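4-amino-4-deoxychorismate lyase (Legionella pneumophila, PDB 3LUL) is a pyridoxal-phosphate protein of the class IV aminotransferase family, with its cofactor covalently attached to a lysine. Local coordinates at residues Ser41-His46 and Asp66-His71; Glu48-Ser53 and Ile59-Ser64; Arg203-Ser208 and Phe265-Asp270. One frame throughout, in Å; residues are numbered along the deposited sequence.

Contact 1 (Ser41-His46 and Asp66-His71)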
loop_
_atom_site.group_PDB
_atom_site.type_symbol
_atom_site.label_atom_id
_atom_site.label_comp_id
_atom_site.label_asym_id
_atom_site.label_seq_id
_atom_site.Cartn_x
_atom_site.Cartn_y
_atom_site.Cartn_z
ATOM N N SER B 41 18.615 -14.769 13.280
ATOM C CA SER B 41 19.431 -14.961 12.108
ATOM C C SER B 41 19.558 -13.653 11.299
ATOM O O SER B 41 18.556 -13.026 10.904
ATOM C CB SER B 41 18.738 -16.018 11.258
ATOM O OG SER B 41 19.415 -16.289 10.062
ATOM N N PHE B 42 20.797 -13.266 11.037
ATOM C CA PHE B 42 21.111 -12.073 10.231
ATOM C C PHE B 42 20.506 -10.784 10.746
ATOM O O PHE B 42 20.109 -9.928 9.976
ATOM C CB PHE B 42 20.835 -12.335 8.753
ATOM C CG PHE B 42 21.572 -13.523 8.288
ATOM C CD1 PHE B 42 22.896 -13.428 7.918
ATOM C CD2 PHE B 42 20.990 -14.765 8.393
ATOM C CE1 PHE B 42 23.608 -14.565 7.584
ATOM C CE2 PHE B 42 21.679 -15.900 8.065
ATOM C CZ PHE B 42 22.986 -15.797 7.651
ATOM N N ALA B 43 20.511 -10.648 12.071
ATOM C CA ALA B 43 19.978 -9.461 12.725
ATOM C C ALA B 43 20.577 -8.175 12.143
ATOM O O ALA B 43 19.869 -7.195 12.013
ATOM C CB ALA B 43 20.259 -9.511 14.223
ATOM N N TYR B 44 21.866 -8.196 11.816
ATOM C CA TYR B 44 22.531 -7.007 11.251
ATOM C C TYR B 44 21.912 -6.653 9.911
ATOM O O TYR B 44 21.515 -5.507 9.692
ATOM C CB TYR B 44 24.063 -7.172 11.120
ATOM C CG TYR B 44 24.619 -5.991 10.382
ATOM C CD1 TYR B 44 24.920 -6.074 9.046
ATOM C CD2 TYR B 44 24.771 -4.757 11.010
ATOM C CE1 TYR B 44 25.375 -5.002 8.347
ATOM C CE2 TYR B 44 25.243 -3.653 10.299
ATOM C CZ TYR B 44 25.540 -3.794 8.963
ATOM O OH TYR B 44 26.007 -2.753 8.191
HETATM N N MSE B 45 21.822 -7.625 9.008
HETATM C CA MSE B 45 21.301 -7.296 7.685
HETATM C C MSE B 45 19.870 -6.762 7.708
HETATM O O MSE B 45 19.530 -5.874 6.918
HETATM C CB MSE B 45 21.480 -8.475 6.696
HETATM C CG MSE B 45 22.937 -8.746 6.384
HETATM SE SE MSE B 45 23.131 -10.320 5.247
HETATM C CE MSE B 45 22.718 -9.392 3.629
ATOM N N HIS B 46 19.045 -7.289 8.613
ATOM C CA HIS B 46 17.683 -6.778 8.815
ATOM C C HIS B 46 17.689 -5.340 9.343
ATOM O O HIS B 46 16.936 -4.500 8.878
ATOM C CB HIS B 46 16.923 -7.693 9.769
ATOM C CG HIS B 46 16.540 -8.996 9.154
ATOM N ND1 HIS B 46 15.559 -9.096 8.190
ATOM C CD2 HIS B 46 16.995 -10.261 9.367
ATOM C CE1 HIS B 46 15.443 -10.361 7.809
ATOM N NE2 HIS B 46 16.286 -11.092 8.525
ATOM N N ASP B 66 23.331 -2.610 18.494
ATOM C CA ASP B 66 23.414 -3.352 19.751
ATOM C C ASP B 66 22.067 -3.331 20.498
ATOM O O ASP B 66 21.668 -4.351 21.066
ATOM C CB ASP B 66 24.544 -2.816 20.615
ATOM C CG ASP B 66 25.927 -3.162 20.049
ATOM O OD1 ASP B 66 26.046 -4.102 19.235
ATOM O OD2 ASP B 66 26.900 -2.488 20.429
ATOM N N ASP B 67 21.409 -2.171 20.539
ATOM C CA ASP B 67 20.116 -2.067 21.217
ATOM C C ASP B 67 19.041 -2.881 20.473
ATOM O O ASP B 67 18.221 -3.580 21.104
ATOM C CB ASP B 67 19.667 -0.609 21.384
ATOM C CG ASP B 67 20.445 0.133 22.483
ATOM O OD1 ASP B 67 21.227 -0.477 23.242
ATOM O OD2 ASP B 67 20.252 1.344 22.592
ATOM N N TRP B 68 19.086 -2.825 19.144
ATOM C CA TRP B 68 18.200 -3.635 18.294
ATOM C C TRP B 68 18.363 -5.093 18.640
ATOM O O TRP B 68 17.387 -5.791 18.924
ATOM C CB TRP B 68 18.570 -3.390 16.847
ATOM C CG TRP B 68 18.124 -4.356 15.792
ATOM C CD1 TRP B 68 18.850 -5.384 15.280
ATOM C CD2 TRP B 68 16.924 -4.291 15.024
ATOM N NE1 TRP B 68 18.163 -6.001 14.271
ATOM C CE2 TRP B 68 16.976 -5.342 14.085
ATOM C CE3 TRP B 68 15.802 -3.463 15.043
ATOM C CZ2 TRP B 68 15.947 -5.600 13.200
ATOM C CZ3 TRP B 68 14.779 -3.706 14.145
ATOM C CH2 TRP B 68 14.848 -4.773 13.242
ATOM N N PHE B 69 19.613 -5.552 18.620
ATOM C CA PHE B 69 19.898 -6.960 18.893
ATOM C C PHE B 69 19.410 -7.341 20.292
ATOM O O PHE B 69 18.735 -8.345 20.457
ATOM C CB PHE B 69 21.395 -7.255 18.711
ATOM C CG PHE B 69 21.735 -8.730 18.753
ATOM C CD1 PHE B 69 21.739 -9.490 17.580
ATOM C CD2 PHE B 69 22.078 -9.332 19.948
ATOM C CE1 PHE B 69 22.060 -10.846 17.608
ATOM C CE2 PHE B 69 22.413 -10.701 19.993
ATOM C CZ PHE B 69 22.416 -11.445 18.817
ATOM N N GLU B 70 19.707 -6.503 21.278
ATOM C CA GLU B 70 19.272 -6.722 22.681
ATOM C C GLU B 70 17.747 -6.827 22.791
ATOM O O GLU B 70 17.230 -7.675 23.532
ATOM C CB GLU B 70 19.804 -5.606 23.607
ATOM C CG GLU B 70 19.183 -5.519 25.049
ATOM C CD GLU B 70 19.356 -6.778 25.906
ATOM O OE1 GLU B 70 19.891 -7.796 25.404
ATOM O OE2 GLU B 70 18.943 -6.746 27.099
ATOM N N HIS B 71 17.035 -5.975 22.064
ATOM C CA HIS B 71 15.561 -6.074 22.006
ATOM C C HIS B 71 15.071 -7.384 21.433
ATOM O O HIS B 71 14.122 -7.955 21.965
ATOM C CB HIS B 71 14.936 -4.918 21.252
ATOM C CG HIS B 71 14.730 -3.709 22.091
ATOM N ND1 HIS B 71 15.516 -2.583 21.986
ATOM C CD2 HIS B 71 13.831 -3.453 23.067
ATOM C CE1 HIS B 71 15.092 -1.674 22.843
ATOM N NE2 HIS B 71 14.076 -2.180 23.516
#
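W68 and A43 supply the polar part of this contact. The indole N-H of W68 is given to the carbonyl oxygen of A43, W68 NE1 lying 3.1 Å from A43 O with an N-H...O angle of 137°. The bond is bent: the donor stands above the carbonyl plane, 41° out of it, and the oxygen is itself tilted from the indole plane. A43 lies in the first turn of helix 43-57, just after the N-cap residue F42, and the long indole of W68 spans the gap between that turn and helix 65-78.

The rest is apolar packing. With its CG anti to the backbone N (chi1 -171°), F69 swings its ring toward the other helix, and the methyl of A43 meets it at the edge, A43 CB lying 3.7 Å from F69 CD1. Alanine suits this place, since the backbones approach to 6.7 Å between A43 CA and F69 CA. One turn on, the CB of H46 rests 4.1 Å from W68 CZ2, while its imidazole leads away to a hydrogen bond between ND1 and E31 on strand 28-36. W47 also meets the W68 ring.

Tryptophan therefore does two jobs here: its hydrocarbon surface joins the buried packing of two successive helices, and its one N-H meets the A43 carbonyl, so the polar atom of the indole is paired where its carbons pack.

Contact 2 (Glu48-Ser53 and Ile59-Ser64)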
loop_
_atom_site.group_PDB
_atom_site.type_symbol
_atom_site.label_atom_id
_atom_site.label_comp_id
_atom_site.label_asym_id
_atom_site.label_seq_id
_atom_site.Cartn_x
_atom_site.Cartn_y
_atom_site.Cartn_z
ATOM N N GLU B 48 20.103 -3.160 8.980
ATOM C CA GLU B 48 20.669 -2.314 7.921
ATOM C C GLU B 48 19.602 -1.922 6.918
ATOM O O GLU B 48 19.483 -0.772 6.526
ATOM C CB GLU B 48 21.784 -3.074 7.215
ATOM C CG GLU B 48 22.405 -2.403 6.011
ATOM C CD GLU B 48 23.456 -3.277 5.317
ATOM O OE1 GLU B 48 23.269 -4.517 5.178
ATOM O OE2 GLU B 48 24.485 -2.710 4.914
ATOM N N ARG B 49 18.861 -2.917 6.446
ATOM C CA ARG B 49 17.846 -2.683 5.436
ATOM C C ARG B 49 16.739 -1.793 5.990
ATOM O O ARG B 49 16.310 -0.851 5.354
ATOM C CB ARG B 49 17.243 -4.009 4.945
ATOM C CG ARG B 49 16.180 -3.780 3.870
ATOM C CD ARG B 49 15.796 -5.055 3.156
ATOM N NE ARG B 49 15.130 -6.002 4.055
ATOM C CZ ARG B 49 14.828 -7.250 3.710
ATOM N NH1 ARG B 49 15.044 -7.685 2.458
ATOM N NH2 ARG B 49 14.259 -8.051 4.590
ATOM N N LEU B 50 16.293 -2.088 7.201
ATOM C CA LEU B 50 15.221 -1.277 7.836
ATOM C C LEU B 50 15.672 0.158 7.959
ATOM O O LEU B 50 14.906 1.063 7.621
ATOM C CB LEU B 50 14.784 -1.857 9.187
ATOM C CG LEU B 50 13.699 -1.133 9.993
ATOM C CD1 LEU B 50 12.477 -0.889 9.137
ATOM C CD2 LEU B 50 13.392 -1.938 11.271
ATOM N N GLY B 51 16.925 0.373 8.379
ATOM C CA GLY B 51 17.445 1.727 8.539
ATOM C C GLY B 51 17.593 2.455 7.217
ATOM O O GLY B 51 17.299 3.648 7.127
ATOM N N ASN B 52 18.060 1.750 6.193
ATOM C CA ASN B 52 18.186 2.330 4.835
ATOM C C ASN B 52 16.836 2.798 4.273
ATOM O O ASN B 52 16.725 3.901 3.731
ATOM C CB ASN B 52 18.802 1.342 3.840
ATOM C CG ASN B 52 20.281 1.135 4.047
ATOM O OD1 ASN B 52 20.939 1.928 4.708
ATOM N ND2 ASN B 52 20.814 0.039 3.490
ATOM N N SER B 53 15.828 1.958 4.428
ATOM C CA SER B 53 14.457 2.286 4.058
ATOM C C SER B 53 13.884 3.422 4.863
ATOM O O SER B 53 13.251 4.282 4.274
ATOM C CB SER B 53 13.536 1.076 4.162
ATOM O OG SER B 53 13.965 0.100 3.223
ATOM N N ILE B 59 11.855 8.695 7.944
ATOM C CA ILE B 59 11.391 8.199 9.221
ATOM C C ILE B 59 12.630 8.035 10.113
ATOM O O ILE B 59 13.564 7.332 9.750
ATOM C CB ILE B 59 10.638 6.849 9.078
ATOM C CG1 ILE B 59 9.467 6.973 8.097
ATOM C CG2 ILE B 59 10.167 6.367 10.433
ATOM C CD1 ILE B 59 8.800 5.616 7.771
ATOM N N PRO B 60 12.653 8.684 11.292
ATOM C CA PRO B 60 13.784 8.419 12.179
ATOM C C PRO B 60 13.942 6.911 12.514
ATOM O O PRO B 60 12.939 6.179 12.714
ATOM C CB PRO B 60 13.490 9.268 13.434
ATOM C CG PRO B 60 12.327 10.167 13.078
ATOM C CD PRO B 60 11.653 9.601 11.868
ATOM N N PHE B 61 15.196 6.467 12.584
ATOM C CA PHE B 61 15.528 5.155 13.058
ATOM C C PHE B 61 16.769 5.263 13.941
ATOM O O PHE B 61 17.856 4.859 13.543
ATOM C CB PHE B 61 15.755 4.207 11.868
ATOM C CG PHE B 61 15.842 2.739 12.249
ATOM C CD1 PHE B 61 14.794 2.098 12.868
ATOM C CD2 PHE B 61 16.975 1.991 11.934
ATOM C CE1 PHE B 61 14.866 0.732 13.199
ATOM C CE2 PHE B 61 17.076 0.637 12.278
ATOM C CZ PHE B 61 16.014 -0.006 12.881
ATOM N N GLU B 62 16.584 5.849 15.125
ATOM C CA GLU B 62 17.682 6.146 16.041
ATOM C C GLU B 62 17.682 5.045 17.089
ATOM O O GLU B 62 17.358 5.277 18.262
ATOM C CB GLU B 62 17.480 7.514 16.720
ATOM C CG GLU B 62 17.629 8.701 15.785
ATOM C CD GLU B 62 19.033 8.908 15.301
ATOM O OE1 GLU B 62 19.983 8.434 15.969
ATOM O OE2 GLU B 62 19.176 9.570 14.253
ATOM N N ILE B 63 18.001 3.835 16.636
ATOM C CA ILE B 63 18.217 2.695 17.518
ATOM C C ILE B 63 19.511 2.055 17.041
ATOM O O ILE B 63 19.646 1.737 15.865
ATOM C CB ILE B 63 17.030 1.722 17.518
ATOM C CG1 ILE B 63 17.318 0.526 18.445
ATOM C CG2 ILE B 63 16.668 1.238 16.120
ATOM C CD1 ILE B 63 16.048 -0.359 18.697
ATOM N N SER B 64 20.457 1.874 17.952
ATOM C CA SER B 64 21.754 1.324 17.570
ATOM C C SER B 64 21.585 -0.156 17.250
ATOM O O SER B 64 20.593 -0.790 17.663
ATOM C CB SER B 64 22.770 1.534 18.697
ATOM O OG SER B 64 22.422 0.721 19.806
#
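G51 on helix 43-57 and F61 in the irregular loop 59-64 bring their backbones to 6.0 Å, measured between G51 CA and F61 CA. The two belong to a pair of successive helices of the class IV aminotransferase fold joined by a loop: the chain leaves helix 43-57, turns back along its flank and enters helix 65-78, with S64 as N-cap, its OG accepting the backbone N-H of D67.

F61 carries the loop's side of the contact. A chi1 of -169° extends the phenyl away from its own N and toward the helix, where two neighbouring residues receive it. L50 crosses the phenyl at about a right angle and lies over one face in a CH-pi contact, with L50 CG 4.2 Å from the centroid of the F61 ring and 28° off the ring normal. L50 CD2 lies 3.6 Å from F61 CE1. A branched leucine suits the spot because it covers the ring and still reaches L29 and L90 on the sheet beneath the helix. I63 lays its CG2 over the face opposite L50, offset toward the rim, so the phenyl is sandwiched.

The neighbouring R49 turns elsewhere, forming a salt bridge with E31 and a hydrogen bond to the phosphate of the modified lysine at position 141, so this helix also serves the cofactor site. Having no side chain, G51 can press bare backbone against the phenyl, G51 CA lying 3.4 Å from F61 CD2.

Contact 3 (Arg203-Ser208 and Phe265-Asp270)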
loop_
_atom_site.group_PDB
_atom_site.type_symbol
_atom_site.label_atom_id
_atom_site.label_comp_id
_atom_site.label_asym_id
_atom_site.label_seq_id
_atom_site.Cartn_x
_atom_site.Cartn_y
_atom_site.Cartn_z
ATOM N N ARG B 203 18.184 -13.746 -0.777
ATOM C CA ARG B 203 18.703 -13.563 -2.141
ATOM C C ARG B 203 20.153 -13.104 -2.118
ATOM O O ARG B 203 21.002 -13.667 -2.790
ATOM C CB ARG B 203 17.830 -12.528 -2.881
ATOM C CG ARG B 203 18.359 -12.024 -4.227
ATOM C CD ARG B 203 17.565 -10.821 -4.766
ATOM N NE ARG B 203 18.006 -10.419 -6.109
ATOM C CZ ARG B 203 19.112 -9.706 -6.389
ATOM N NH1 ARG B 203 19.921 -9.284 -5.435
ATOM N NH2 ARG B 203 19.433 -9.453 -7.647
ATOM N N ALA B 204 20.428 -12.050 -1.347
ATOM C CA ALA B 204 21.794 -11.511 -1.228
ATOM C C ALA B 204 22.788 -12.540 -0.675
ATOM O O ALA B 204 23.927 -12.651 -1.167
ATOM C CB ALA B 204 21.779 -10.252 -0.325
ATOM N N ARG B 205 22.367 -13.276 0.358
ATOM C CA ARG B 205 23.211 -14.324 0.974
ATOM C C ARG B 205 23.516 -15.435 -0.021
ATOM O O ARG B 205 24.649 -15.911 -0.111
ATOM C CB ARG B 205 22.545 -14.934 2.210
ATOM C CG ARG B 205 22.472 -14.004 3.448
ATOM C CD ARG B 205 21.509 -14.606 4.461
ATOM N NE ARG B 205 21.929 -15.965 4.805
ATOM C CZ ARG B 205 21.127 -16.953 5.216
ATOM N NH1 ARG B 205 19.825 -16.770 5.400
ATOM N NH2 ARG B 205 21.657 -18.148 5.486
ATOM N N LEU B 206 22.504 -15.831 -0.778
ATOM C CA LEU B 206 22.648 -16.897 -1.765
ATOM C C LEU B 206 23.656 -16.496 -2.853
ATOM O O LEU B 206 24.542 -17.266 -3.205
ATOM C CB LEU B 206 21.276 -17.236 -2.361
ATOM C CG LEU B 206 21.144 -18.475 -3.229
ATOM C CD1 LEU B 206 19.714 -18.916 -3.212
ATOM C CD2 LEU B 206 21.640 -18.246 -4.650
ATOM N N ILE B 207 23.526 -15.275 -3.362
ATOM C CA ILE B 207 24.477 -14.744 -4.342
ATOM C C ILE B 207 25.919 -14.749 -3.798
ATOM O O ILE B 207 26.827 -15.183 -4.490
ATOM C CB ILE B 207 24.049 -13.343 -4.846
ATOM C CG1 ILE B 207 22.760 -13.460 -5.665
ATOM C CG2 ILE B 207 25.132 -12.698 -5.729
ATOM C CD1 ILE B 207 22.072 -12.134 -5.932
ATOM N N SER B 208 26.099 -14.314 -2.556
ATOM C CA SER B 208 27.420 -14.316 -1.901
ATOM C C SER B 208 27.991 -15.720 -1.829
ATOM O O SER B 208 29.137 -15.938 -2.188
ATOM C CB SER B 208 27.349 -13.717 -0.487
ATOM O OG SER B 208 27.157 -12.321 -0.530
ATOM N N PHE B 265 21.951 -26.439 1.972
ATOM C CA PHE B 265 22.976 -26.780 2.939
ATOM C C PHE B 265 23.727 -25.536 3.384
ATOM O O PHE B 265 23.873 -25.296 4.585
ATOM C CB PHE B 265 23.947 -27.842 2.398
ATOM C CG PHE B 265 25.087 -28.142 3.355
ATOM C CD1 PHE B 265 26.238 -27.379 3.334
ATOM C CD2 PHE B 265 24.991 -29.170 4.278
ATOM C CE1 PHE B 265 27.279 -27.636 4.207
ATOM C CE2 PHE B 265 26.040 -29.435 5.153
ATOM C CZ PHE B 265 27.178 -28.658 5.114
ATOM N N LEU B 266 24.177 -24.727 2.423
ATOM C CA LEU B 266 24.980 -23.551 2.743
ATOM C C LEU B 266 24.209 -22.503 3.567
ATOM O O LEU B 266 24.725 -21.985 4.567
ATOM C CB LEU B 266 25.555 -22.943 1.465
ATOM C CG LEU B 266 26.588 -23.797 0.733
ATOM C CD1 LEU B 266 26.916 -23.192 -0.612
ATOM C CD2 LEU B 266 27.834 -23.983 1.617
ATOM N N LEU B 267 22.971 -22.229 3.175
ATOM C CA LEU B 267 22.135 -21.291 3.936
ATOM C C LEU B 267 21.951 -21.810 5.357
ATOM O O LEU B 267 21.980 -21.025 6.284
ATOM C CB LEU B 267 20.766 -21.047 3.296
ATOM C CG LEU B 267 20.750 -20.344 1.934
ATOM C CD1 LEU B 267 19.319 -20.404 1.374
ATOM C CD2 LEU B 267 21.261 -18.893 1.958
ATOM N N ASN B 268 21.805 -23.120 5.503
ATOM C CA ASN B 268 21.640 -23.755 6.821
ATOM C C ASN B 268 22.837 -23.656 7.736
ATOM O O ASN B 268 22.646 -23.540 8.938
ATOM C CB ASN B 268 21.268 -25.237 6.695
ATOM C CG ASN B 268 19.791 -25.458 6.468
ATOM O OD1 ASN B 268 18.992 -24.513 6.483
ATOM N ND2 ASN B 268 19.414 -26.718 6.261
ATOM N N GLN B 269 24.054 -23.743 7.189
ATOM C CA GLN B 269 25.232 -23.683 8.040
ATOM C C GLN B 269 25.512 -22.263 8.554
ATOM O O GLN B 269 26.180 -22.100 9.571
ATOM C CB GLN B 269 26.449 -24.347 7.373
ATOM C CG GLN B 269 27.255 -23.541 6.386
ATOM C CD GLN B 269 28.549 -24.246 6.072
ATOM O OE1 GLN B 269 29.077 -24.154 4.966
ATOM N NE2 GLN B 269 29.057 -24.987 7.047
ATOM N N ASP B 270 24.971 -21.243 7.890
ATOM C CA ASP B 270 25.274 -19.857 8.270
ATOM C C ASP B 270 24.760 -19.493 9.645
ATOM O O ASP B 270 23.539 -19.484 9.875
ATOM C CB ASP B 270 24.675 -18.862 7.292
ATOM C CG ASP B 270 25.128 -19.078 5.896
ATOM O OD1 ASP B 270 26.203 -19.691 5.718
ATOM O OD2 ASP B 270 24.406 -18.624 4.980
HETATM O O HOH W 1 25.134 -16.207 4.811
#
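R205 and D270 approach from opposite directions and join in a salt bridge, R205 NH2 standing 2.8 Å from D270 OD2. The bond is nearly straight at 173°. The oxygen lies in the guanidinium plane, but the carboxylate is turned 70° against that plane and is met on its anti side. The arginine chain bends at chi3 (56°), which brings the guanidinium across the end of helix 258-269. There R205 NH2 also makes a weak hydrogen bond to L267 O, at 3.0 Å. A water accepts from R205 NE.

L267 meets the guanidinium differently: L267 CD2 lies over one face, 3.6 Å from R205 NH2. Arginine suits this place because its edge can bind oxygens while its flat face packs on a methyl. D270, the first residue past helix 258-269, shares OD2 between R205 and H209, one turn on from R205; the arginine probably offsets its charge near the carbonyl end of the helix.

F42, ahead of helix 43-57, touches both R205 and D270. On the inner side, L206 packs on F181, F234 and I242 of strands 179-184, 232-237 and 241-248, and L267 also reaches I242, so both helices pack on the same part of the larger sheet.

Overall arrangement
Contacts 1 and 2 are buried and share helix 43-57, whose first turn meets helix 65-78 in contact 1 and whose middle meets the connecting loop in contact 2. They form one continuous apolar packing beside the smaller sheet: W68 touches both L50 and F61. Contact 3 is only partly buried and joins two helices at the larger sheet. Its chemistry fits that place, a salt bridge with a water alongside, whereas contact 2 is purely apolar and contact 1 adds one indole hydrogen bond. F42 and the selenomethionine M45 of segment 41-46 touch contact 3, linking the two regions, while contacts 2 and 3 remain about 8 Å apart at their nearest atoms.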